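Local coordinates for giding protein-mglB (Thermus thermophilus, PDB 1J3W) that may act as a molecular adaptor in gliding motility and perhaps in guanine-nucleotide exchange on a partner GTPase, at residues 81-94 with 97-111. Residues are numbered along the deposited sequence; the frame is centred on the assembly and turned at random.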
ATOM      1  N   ARG B  81       7.030   5.419 -10.829  1.00 14.99           N
ATOM      2  CA  ARG B  81       6.343   4.193 -10.458  1.00 15.31           C
ATOM      3  C   ARG B  81       6.989   3.041 -11.213  1.00 13.47           C
ATOM      4  O   ARG B  81       7.756   3.261 -12.149  1.00 15.79           O
ATOM      5  CB  ARG B  81       4.851   4.291 -10.800  1.00 17.54           C
ATOM      6  CG  ARG B  81       4.540   4.478 -12.270  1.00 19.12           C
ATOM      7  CD  ARG B  81       3.098   4.945 -12.444  1.00 20.49           C
ATOM      8  NE  ARG B  81       2.670   4.942 -13.836  1.00 21.93           N
ATOM      9  CZ  ARG B  81       1.519   5.455 -14.260  1.00 23.03           C
ATOM     10  NH1 ARG B  81       0.679   6.020 -13.398  1.00 23.00           N
ATOM     11  NH2 ARG B  81       1.199   5.393 -15.545  1.00 24.33           N
ATOM     12  N   PHE B  82       6.710   1.816 -10.787  1.00 13.40           N
ATOM     13  CA  PHE B  82       7.267   0.661 -11.474  1.00 13.54           C
ATOM     14  C   PHE B  82       6.373   0.364 -12.663  1.00 14.64           C
ATOM     15  O   PHE B  82       5.151   0.351 -12.540  1.00 19.52           O
ATOM     16  CB  PHE B  82       7.318  -0.545 -10.538  1.00 12.36           C
ATOM     17  CG  PHE B  82       8.286  -0.383  -9.404  1.00 11.42           C
ATOM     18  CD1 PHE B  82       9.648  -0.249  -9.651  1.00 11.81           C
ATOM     19  CD2 PHE B  82       7.836  -0.360  -8.089  1.00 11.81           C
ATOM     20  CE1 PHE B  82      10.549  -0.096  -8.600  1.00 13.32           C
ATOM     21  CE2 PHE B  82       8.726  -0.207  -7.034  1.00 11.70           C
ATOM     22  CZ  PHE B  82      10.086  -0.076  -7.287  1.00 12.79           C
ATOM     23  N   GLN B  83       6.984   0.134 -13.817  1.00 14.42           N
ATOM     24  CA  GLN B  83       6.220  -0.157 -15.022  1.00 15.74           C
ATOM     25  C   GLN B  83       5.890  -1.636 -15.152  1.00 14.95           C
ATOM     26  O   GLN B  83       4.791  -1.994 -15.566  1.00 17.05           O
ATOM     27  CB  GLN B  83       6.992   0.295 -16.266  1.00 17.90           C
ATOM     28  CG  GLN B  83       6.981   1.801 -16.527  1.00 24.79           C
ATOM     29  CD  GLN B  83       7.716   2.597 -15.468  1.00 28.08           C
ATOM     30  OE1 GLN B  83       8.855   2.285 -15.119  1.00 27.54           O
ATOM     31  NE2 GLN B  83       7.073   3.644 -14.960  1.00 30.28           N
ATOM     32  N   GLU B  84       6.841  -2.489 -14.788  1.00 13.77           N
ATOM     33  CA  GLU B  84       6.668  -3.931 -14.893  1.00 13.13           C
ATOM     34  C   GLU B  84       6.924  -4.594 -13.546  1.00 13.27           C
ATOM     35  O   GLU B  84       7.873  -4.244 -12.847  1.00 13.21           O
ATOM     36  CB  GLU B  84       7.650  -4.473 -15.936  1.00 16.61           C
ATOM     37  CG  GLU B  84       7.478  -5.925 -16.321  1.00 21.59           C
ATOM     38  CD  GLU B  84       8.484  -6.349 -17.375  1.00 23.68           C
ATOM     39  OE1 GLU B  84       9.698  -6.184 -17.136  1.00 28.55           O
ATOM     40  OE2 GLU B  84       8.069  -6.843 -18.444  1.00 26.21           O
ATOM     41  N   GLU B  85       6.078  -5.553 -13.185  1.00 11.37           N
ATOM     42  CA  GLU B  85       6.225  -6.264 -11.924  1.00 12.23           C
ATOM     43  C   GLU B  85       5.915  -7.741 -12.089  1.00 10.63           C
ATOM     44  O   GLU B  85       4.967  -8.109 -12.784  1.00 11.27           O
ATOM     45  CB  GLU B  85       5.279  -5.689 -10.860  1.00 12.69           C
ATOM     46  CG  GLU B  85       5.591  -4.260 -10.410  1.00 17.13           C
ATOM     47  CD  GLU B  85       4.709  -3.801  -9.254  1.00 20.38           C
ATOM     48  OE1 GLU B  85       4.139  -4.666  -8.548  1.00 23.20           O
ATOM     49  OE2 GLU B  85       4.595  -2.577  -9.034  1.00 23.66           O
ATOM     50  N   VAL B  86       6.714  -8.586 -11.446  1.00 11.04           N
ATOM     51  CA  VAL B  86       6.494 -10.028 -11.484  1.00 10.49           C
ATOM     52  C   VAL B  86       6.486 -10.542 -10.047  1.00 11.20           C
ATOM     53  O   VAL B  86       7.388 -10.232  -9.272  1.00 11.68           O
ATOM     54  CB  VAL B  86       7.601 -10.762 -12.268  1.00 11.68           C
ATOM     55  CG1 VAL B  86       7.387 -12.265 -12.181  1.00 16.03           C
ATOM     56  CG2 VAL B  86       7.591 -10.314 -13.718  1.00 14.11           C
ATOM     57  N   HIS B  87       5.449 -11.296  -9.690  1.00  9.82           N
ATOM     58  CA  HIS B  87       5.323 -11.880  -8.352  1.00  9.88           C
ATOM     59  C   HIS B  87       5.233 -13.380  -8.561  1.00 10.93           C
ATOM     60  O   HIS B  87       4.347 -13.865  -9.273  1.00 10.42           O
ATOM     61  CB  HIS B  87       4.056 -11.387  -7.648  1.00 10.74           C
ATOM     62  CG  HIS B  87       4.077  -9.927  -7.314  1.00 12.99           C
ATOM     63  ND1 HIS B  87       3.887  -8.941  -8.257  1.00 16.35           N
ATOM     64  CD2 HIS B  87       4.285  -9.289  -6.138  1.00 14.39           C
ATOM     65  CE1 HIS B  87       3.977  -7.758  -7.677  1.00 12.98           C
ATOM     66  NE2 HIS B  87       4.219  -7.941  -6.391  1.00 16.73           N
ATOM     67  N   GLN B  88       6.148 -14.113  -7.939  1.00 10.73           N
ATOM     68  CA  GLN B  88       6.205 -15.554  -8.112  1.00 11.48           C
ATOM     69  C   GLN B  88       6.019 -16.346  -6.832  1.00 11.54           C
ATOM     70  O   GLN B  88       6.723 -16.122  -5.847  1.00 12.13           O
ATOM     71  CB  GLN B  88       7.549 -15.926  -8.732  1.00 15.25           C
ATOM     72  CG  GLN B  88       7.719 -17.403  -9.037  1.00 19.89           C
ATOM     73  CD  GLN B  88       6.965 -17.824 -10.278  1.00 22.25           C
ATOM     74  OE1 GLN B  88       7.277 -17.381 -11.385  1.00 25.11           O
ATOM     75  NE2 GLN B  88       5.968 -18.683 -10.104  1.00 22.99           N
ATOM     76  N   GLY B  89       5.067 -17.273  -6.861  1.00 12.13           N
ATOM     77  CA  GLY B  89       4.832 -18.142  -5.723  1.00 14.32           C
ATOM     78  C   GLY B  89       5.464 -19.486  -6.051  1.00 15.56           C
ATOM     79  O   GLY B  89       6.313 -19.573  -6.939  1.00 17.51           O
ATOM     80  N   GLU B  90       5.056 -20.538  -5.349  1.00 16.66           N
ATOM     81  CA  GLU B  90       5.605 -21.865  -5.597  1.00 19.24           C
ATOM     82  C   GLU B  90       5.110 -22.409  -6.928  1.00 18.67           C
ATOM     83  O   GLU B  90       5.863 -23.043  -7.668  1.00 20.97           O
ATOM     84  CB  GLU B  90       5.197 -22.821  -4.473  1.00 21.16           C
ATOM     85  CG  GLU B  90       5.902 -22.575  -3.147  1.00 29.25           C
ATOM     86  CD  GLU B  90       7.316 -23.128  -3.122  1.00 33.23           C
ATOM     87  OE1 GLU B  90       8.146 -22.699  -3.951  1.00 36.87           O
ATOM     88  OE2 GLU B  90       7.596 -24.000  -2.270  1.00 36.87           O
ATOM     89  N   ARG B  91       3.844 -22.150  -7.230  1.00 19.02           N
ATOM     90  CA  ARG B  91       3.241 -22.631  -8.464  1.00 20.65           C
ATOM     91  C   ARG B  91       2.674 -21.497  -9.313  1.00 18.78           C
ATOM     92  O   ARG B  91       2.883 -21.453 -10.528  1.00 21.30           O
ATOM     93  CB  ARG B  91       2.120 -23.619  -8.134  1.00 23.44           C
ATOM     94  CG  ARG B  91       2.571 -24.814  -7.306  1.00 29.53           C
ATOM     95  CD  ARG B  91       1.384 -25.642  -6.830  1.00 33.03           C
ATOM     96  NE  ARG B  91       0.550 -24.917  -5.873  1.00 36.72           N
ATOM     97  CZ  ARG B  91       0.948 -24.543  -4.660  1.00 38.20           C
ATOM     98  NH1 ARG B  91       2.176 -24.825  -4.246  1.00 39.77           N
ATOM     99  NH2 ARG B  91       0.119 -23.887  -3.859  1.00 39.76           N
ATOM    100  N   MET B  92       1.965 -20.581  -8.663  1.00 15.17           N
ATOM    101  CA  MET B  92       1.330 -19.460  -9.347  1.00 13.96           C
ATOM    102  C   MET B  92       2.188 -18.205  -9.430  1.00 13.85           C
ATOM    103  O   MET B  92       2.939 -17.892  -8.507  1.00 14.41           O
ATOM    104  CB  MET B  92       0.021 -19.092  -8.650  1.00 14.41           C
ATOM    105  CG  MET B  92      -0.997 -20.215  -8.550  1.00 17.71           C
ATOM    106  SD  MET B  92      -1.411 -20.925 -10.144  1.00 21.44           S
ATOM    107  CE  MET B  92      -2.166 -19.562 -10.945  1.00 20.60           C
ATOM    108  N   GLY B  93       2.041 -17.488 -10.541  1.00 11.03           N
ATOM    109  CA  GLY B  93       2.768 -16.254 -10.765  1.00 11.54           C
ATOM    110  C   GLY B  93       1.853 -15.170 -11.308  1.00  9.70           C
ATOM    111  O   GLY B  93       0.768 -15.445 -11.841  1.00  9.47           O
ATOM    112  N   LEU B  94       2.301 -13.929 -11.172  1.00  9.32           N
ATOM    113  CA  LEU B  94       1.549 -12.770 -11.625  1.00  9.69           C
ATOM    114  C   LEU B  94       2.480 -11.811 -12.353  1.00 10.59           C
ATOM    115  O   LEU B  94       3.546 -11.466 -11.848  1.00 11.13           O
ATOM    116  CB  LEU B  94       0.927 -12.066 -10.412  1.00 12.04           C
ATOM    117  CG  LEU B  94       0.089 -10.806 -10.619  1.00 15.17           C
ATOM    118  CD1 LEU B  94      -1.206 -11.165 -11.319  1.00 17.74           C
ATOM    119  CD2 LEU B  94      -0.205 -10.170  -9.263  1.00 15.72           C
ATOM    120  N   ASP B  97       2.068  -5.210 -16.235  1.00  9.92           N
ATOM    121  CA  ASP B  97       2.841  -4.236 -16.988  1.00 10.70           C
ATOM    122  C   ASP B  97       1.927  -3.092 -17.397  1.00 12.77           C
ATOM    123  O   ASP B  97       0.746  -3.292 -17.675  1.00 13.59           O
ATOM    124  CB  ASP B  97       3.466  -4.897 -18.224  1.00 13.13           C
ATOM    125  CG  ASP B  97       4.514  -4.018 -18.898  1.00 17.16           C
ATOM    126  OD1 ASP B  97       5.091  -3.134 -18.227  1.00 19.70           O
ATOM    127  OD2 ASP B  97       4.774  -4.226 -20.098  1.00 24.15           O
ATOM    128  N   GLU B  98       2.471  -1.884 -17.402  1.00 12.81           N
ATOM    129  CA  GLU B  98       1.694  -0.719 -17.783  1.00 15.21           C
ATOM    130  C   GLU B  98       1.268  -0.790 -19.238  1.00 15.25           C
ATOM    131  O   GLU B  98       2.061  -1.139 -20.117  1.00 17.38           O
ATOM    132  CB  GLU B  98       2.504   0.560 -17.563  1.00 17.94           C
ATOM    133  CG  GLU B  98       2.498   1.068 -16.138  1.00 22.41           C
ATOM    134  CD  GLU B  98       3.194   2.410 -16.003  1.00 24.43           C
ATOM    135  OE1 GLU B  98       2.945   3.295 -16.848  1.00 29.19           O
ATOM    136  OE2 GLU B  98       3.981   2.580 -15.052  1.00 28.36           O
ATOM    137  N   ALA B  99       0.003  -0.468 -19.482  1.00 15.56           N
ATOM    138  CA  ALA B  99      -0.548  -0.442 -20.833  1.00 16.62           C
ATOM    139  C   ALA B  99      -0.980   1.007 -21.004  1.00 18.45           C
ATOM    140  O   ALA B  99      -2.164   1.333 -20.942  1.00 19.84           O
ATOM    141  CB  ALA B  99      -1.745  -1.376 -20.941  1.00 17.07           C
ATOM    142  N   GLY B 100       0.001   1.878 -21.204  1.00 19.66           N
ATOM    143  CA  GLY B 100      -0.303   3.286 -21.340  1.00 20.30           C
ATOM    144  C   GLY B 100      -0.320   3.891 -19.953  1.00 20.76           C
ATOM    145  O   GLY B 100      -0.027   3.214 -18.966  1.00 21.66           O
ATOM    146  N   GLU B 101      -0.685   5.161 -19.862  1.00 21.56           N
ATOM    147  CA  GLU B 101      -0.702   5.847 -18.582  1.00 21.92           C
ATOM    148  C   GLU B 101      -1.857   5.510 -17.647  1.00 20.09           C
ATOM    149  O   GLU B 101      -1.750   5.720 -16.442  1.00 20.41           O
ATOM    150  CB  GLU B 101      -0.681   7.360 -18.812  1.00 26.39           C
ATOM    151  CG  GLU B 101       0.624   7.870 -19.389  1.00 31.47           C
ATOM    152  CD  GLU B 101       1.802   7.572 -18.485  1.00 34.75           C
ATOM    153  OE1 GLU B 101       1.789   8.032 -17.323  1.00 36.75           O
ATOM    154  OE2 GLU B 101       2.740   6.877 -18.932  1.00 37.75           O
ATOM    155  N   HIS B 102      -2.949   4.974 -18.181  1.00 18.06           N
ATOM    156  CA  HIS B 102      -4.100   4.699 -17.331  1.00 17.48           C
ATOM    157  C   HIS B 102      -4.601   3.267 -17.245  1.00 16.70           C
ATOM    158  O   HIS B 102      -5.687   3.031 -16.717  1.00 17.21           O
ATOM    159  CB  HIS B 102      -5.266   5.595 -17.749  1.00 21.23           C
ATOM    160  CG  HIS B 102      -4.906   7.044 -17.848  1.00 24.30           C
ATOM    161  ND1 HIS B 102      -4.425   7.615 -19.006  1.00 28.95           N
ATOM    162  CD2 HIS B 102      -4.924   8.031 -16.921  1.00 27.63           C
ATOM    163  CE1 HIS B 102      -4.163   8.892 -18.789  1.00 28.47           C
ATOM    164  NE2 HIS B 102      -4.457   9.170 -17.532  1.00 28.69           N
ATOM    165  N   ALA B 103      -3.828   2.312 -17.747  1.00 13.56           N
ATOM    166  CA  ALA B 103      -4.267   0.924 -17.689  1.00 11.96           C
ATOM    167  C   ALA B 103      -3.114  -0.025 -17.395  1.00 10.37           C
ATOM    168  O   ALA B 103      -1.947   0.344 -17.504  1.00 11.93           O
ATOM    169  CB  ALA B 103      -4.952   0.532 -18.996  1.00 12.59           C
ATOM    170  N   LEU B 104      -3.466  -1.251 -17.024  1.00  9.98           N
ATOM    171  CA  LEU B 104      -2.487  -2.273 -16.682  1.00 10.24           C
ATOM    172  C   LEU B 104      -2.854  -3.610 -17.303  1.00 10.17           C
ATOM    173  O   LEU B 104      -4.024  -3.995 -17.306  1.00 10.63           O
ATOM    174  CB  LEU B 104      -2.441  -2.467 -15.165  1.00 11.28           C
ATOM    175  CG  LEU B 104      -2.072  -1.270 -14.282  1.00 11.80           C
ATOM    176  CD1 LEU B 104      -2.414  -1.565 -12.829  1.00 13.61           C
ATOM    177  CD2 LEU B 104      -0.597  -0.967 -14.436  1.00 13.43           C
ATOM    178  N   LEU B 105      -1.851  -4.304 -17.828  1.00 10.22           N
ATOM    179  CA  LEU B 105      -2.043  -5.639 -18.382  1.00  9.56           C
ATOM    180  C   LEU B 105      -1.711  -6.589 -17.238  1.00 10.23           C
ATOM    181  O   LEU B 105      -0.690  -6.422 -16.572  1.00 10.93           O
ATOM    182  CB  LEU B 105      -1.077  -5.915 -19.533  1.00  9.93           C
ATOM    183  CG  LEU B 105      -0.989  -7.405 -19.901  1.00 12.60           C
ATOM    184  CD1 LEU B 105      -2.306  -7.880 -20.514  1.00 11.68           C
ATOM    185  CD2 LEU B 105       0.161  -7.623 -20.856  1.00 14.40           C
ATOM    186  N   VAL B 106      -2.570  -7.572 -17.007  1.00  9.37           N
ATOM    187  CA  VAL B 106      -2.359  -8.545 -15.942  1.00  8.98           C
ATOM    188  C   VAL B 106      -2.398  -9.963 -16.511  1.00  9.04           C
ATOM    189  O   VAL B 106      -3.325 -10.319 -17.230  1.00  9.08           O
ATOM    190  CB  VAL B 106      -3.461  -8.444 -14.861  1.00  8.27           C
ATOM    191  CG1 VAL B 106      -3.205  -9.468 -13.757  1.00  9.59           C
ATOM    192  CG2 VAL B 106      -3.508  -7.025 -14.288  1.00 11.44           C
ATOM    193  N   LEU B 107      -1.372 -10.757 -16.216  1.00  9.33           N
ATOM    194  CA  LEU B 107      -1.341 -12.148 -16.655  1.00  7.78           C
ATOM    195  C   LEU B 107      -1.146 -13.017 -15.426  1.00  8.41           C
ATOM    196  O   LEU B 107      -0.244 -12.775 -14.624  1.00  9.22           O
ATOM    197  CB  LEU B 107      -0.192 -12.414 -17.632  1.00  8.96           C
ATOM    198  CG  LEU B 107      -0.212 -11.680 -18.974  1.00  8.51           C
ATOM    199  CD1 LEU B 107       1.025 -12.049 -19.791  1.00 10.68           C
ATOM    200  CD2 LEU B 107      -1.476 -12.060 -19.743  1.00 10.90           C
ATOM    201  N   VAL B 108      -2.012 -14.009 -15.264  1.00  8.57           N
ATOM    202  CA  VAL B 108      -1.912 -14.953 -14.154  1.00  9.07           C
ATOM    203  C   VAL B 108      -1.455 -16.248 -14.806  1.00  9.66           C
ATOM    204  O   VAL B 108      -2.060 -16.705 -15.782  1.00  9.25           O
ATOM    205  CB  VAL B 108      -3.270 -15.177 -13.470  1.00  9.20           C
ATOM    206  CG1 VAL B 108      -3.151 -16.293 -12.431  1.00 10.10           C
ATOM    207  CG2 VAL B 108      -3.736 -13.884 -12.816  1.00 12.49           C
ATOM    208  N   PHE B 109      -0.395 -16.844 -14.272  1.00  9.31           N
ATOM    209  CA  PHE B 109       0.133 -18.056 -14.878  1.00  9.56           C
ATOM    210  C   PHE B 109       0.592 -19.076 -13.857  1.00 11.71           C
ATOM    211  O   PHE B 109       0.745 -18.762 -12.677  1.00 13.05           O
ATOM    212  CB  PHE B 109       1.294 -17.683 -15.819  1.00 11.56           C
ATOM    213  CG  PHE B 109       2.450 -16.985 -15.134  1.00 10.91           C
ATOM    214  CD1 PHE B 109       3.530 -17.714 -14.639  1.00 12.10           C
ATOM    215  CD2 PHE B 109       2.461 -15.596 -14.987  1.00 12.18           C
ATOM    216  CE1 PHE B 109       4.604 -17.071 -14.008  1.00 13.85           C
ATOM    217  CE2 PHE B 109       3.526 -14.945 -14.359  1.00 12.12           C
ATOM    218  CZ  PHE B 109       4.597 -15.680 -13.869  1.00 13.14           C
ATOM    219  N   ASP B 110       0.770 -20.309 -14.314  1.00 11.39           N
ATOM    220  CA  ASP B 110       1.251 -21.378 -13.451  1.00 12.90           C
ATOM    221  C   ASP B 110       2.538 -21.935 -14.054  1.00 13.63           C
ATOM    222  O   ASP B 110       3.140 -21.301 -14.929  1.00 13.50           O
ATOM    223  CB  ASP B 110       0.169 -22.462 -13.246  1.00 13.48           C
ATOM    224  CG  ASP B 110      -0.254 -23.149 -14.531  1.00 13.81           C
ATOM    225  OD1 ASP B 110      -1.398 -23.653 -14.582  1.00 15.49           O
ATOM    226  OD2 ASP B 110       0.544 -23.209 -15.476  1.00 13.92           O
ATOM    227  N   GLU B 111       2.978 -23.097 -13.585  1.00 15.01           N
ATOM    228  CA  GLU B 111       4.223 -23.676 -14.080  1.00 17.80           C
ATOM    229  C   GLU B 111       4.238 -24.022 -15.562  1.00 16.17           C
ATOM    230  O   GLU B 111       5.307 -24.208 -16.141  1.00 17.36           O
ATOM    231  CB  GLU B 111       4.592 -24.926 -13.271  1.00 21.40           C
ATOM    232  CG  GLU B 111       3.484 -25.956 -13.191  1.00 27.20           C
ATOM    233  CD  GLU B 111       2.723 -25.877 -11.888  1.00 30.90           C
ATOM    234  OE1 GLU B 111       3.242 -26.390 -10.873  1.00 32.20           O
ATOM    235  OE2 GLU B 111       1.617 -25.293 -11.875  1.00 30.42           O
TER
HETATM  236  O   HOH W   1      -1.583   7.635 -14.635  1.00 29.45           O
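Arg81 reaches across to Glu98 and Glu101 at one end of the contact, while Gly93 lies over the ring of Phe109 at the other. From CB the arginine chain first turns in over its own backbone (chi1 62°) and then runs extended. CG and CD pass along Glu98 OE2; Arg81 NE bonds to Glu98 OE2 at 3.0 Å, and Arg81 NH2 takes Glu98 OE1, also at 3.0 Å. This side-on, two-nitrogen grip meets the carboxylate from above its plane, the two flat groups standing 83° apart. At the tip, Arg81 NH2 also donates to the carbonyl Glu101 O (3.1 Å), and a water links NH1 to the same oxygen. Glu101 OE1 makes a salt bridge with Arg81 NH2 by charge only, since it stands off the plane of the guanidinium and no N-H is aimed at it. Gln83 lays CG against Glu98 OE2 and gives it a weak NE2 bond, and Glu98 N donates to Gln83 O. Strands 84-88, 93-98 and 103-109 form two consecutive antiparallel hairpins in the five-stranded sheet of a Roadblock/LC7 domain; strand 84-88 continues that sheet into a second subunit. In the second hairpin, Gly93 and Phe109 are a hydrogen-bonded pair, joined by Gly93 N to Phe109 O (2.8 Å) and Phe109 N to Gly93 O. With chi1 at 60°, the Phe109 side chain folds back over the glycine, and Gly93 CA sits 3.8 Å from the ring centroid in a CH-pi contact; Gln88 OE1 lies at the ring edge. On the other face of the sheet, Leu94 CD1 packs on Val106 CG1 at 3.6 Å, while Met92 CE meets Val108 CG1 (3.7 Å). Helix 56-69 lies against both valines through Val63 and Leu59.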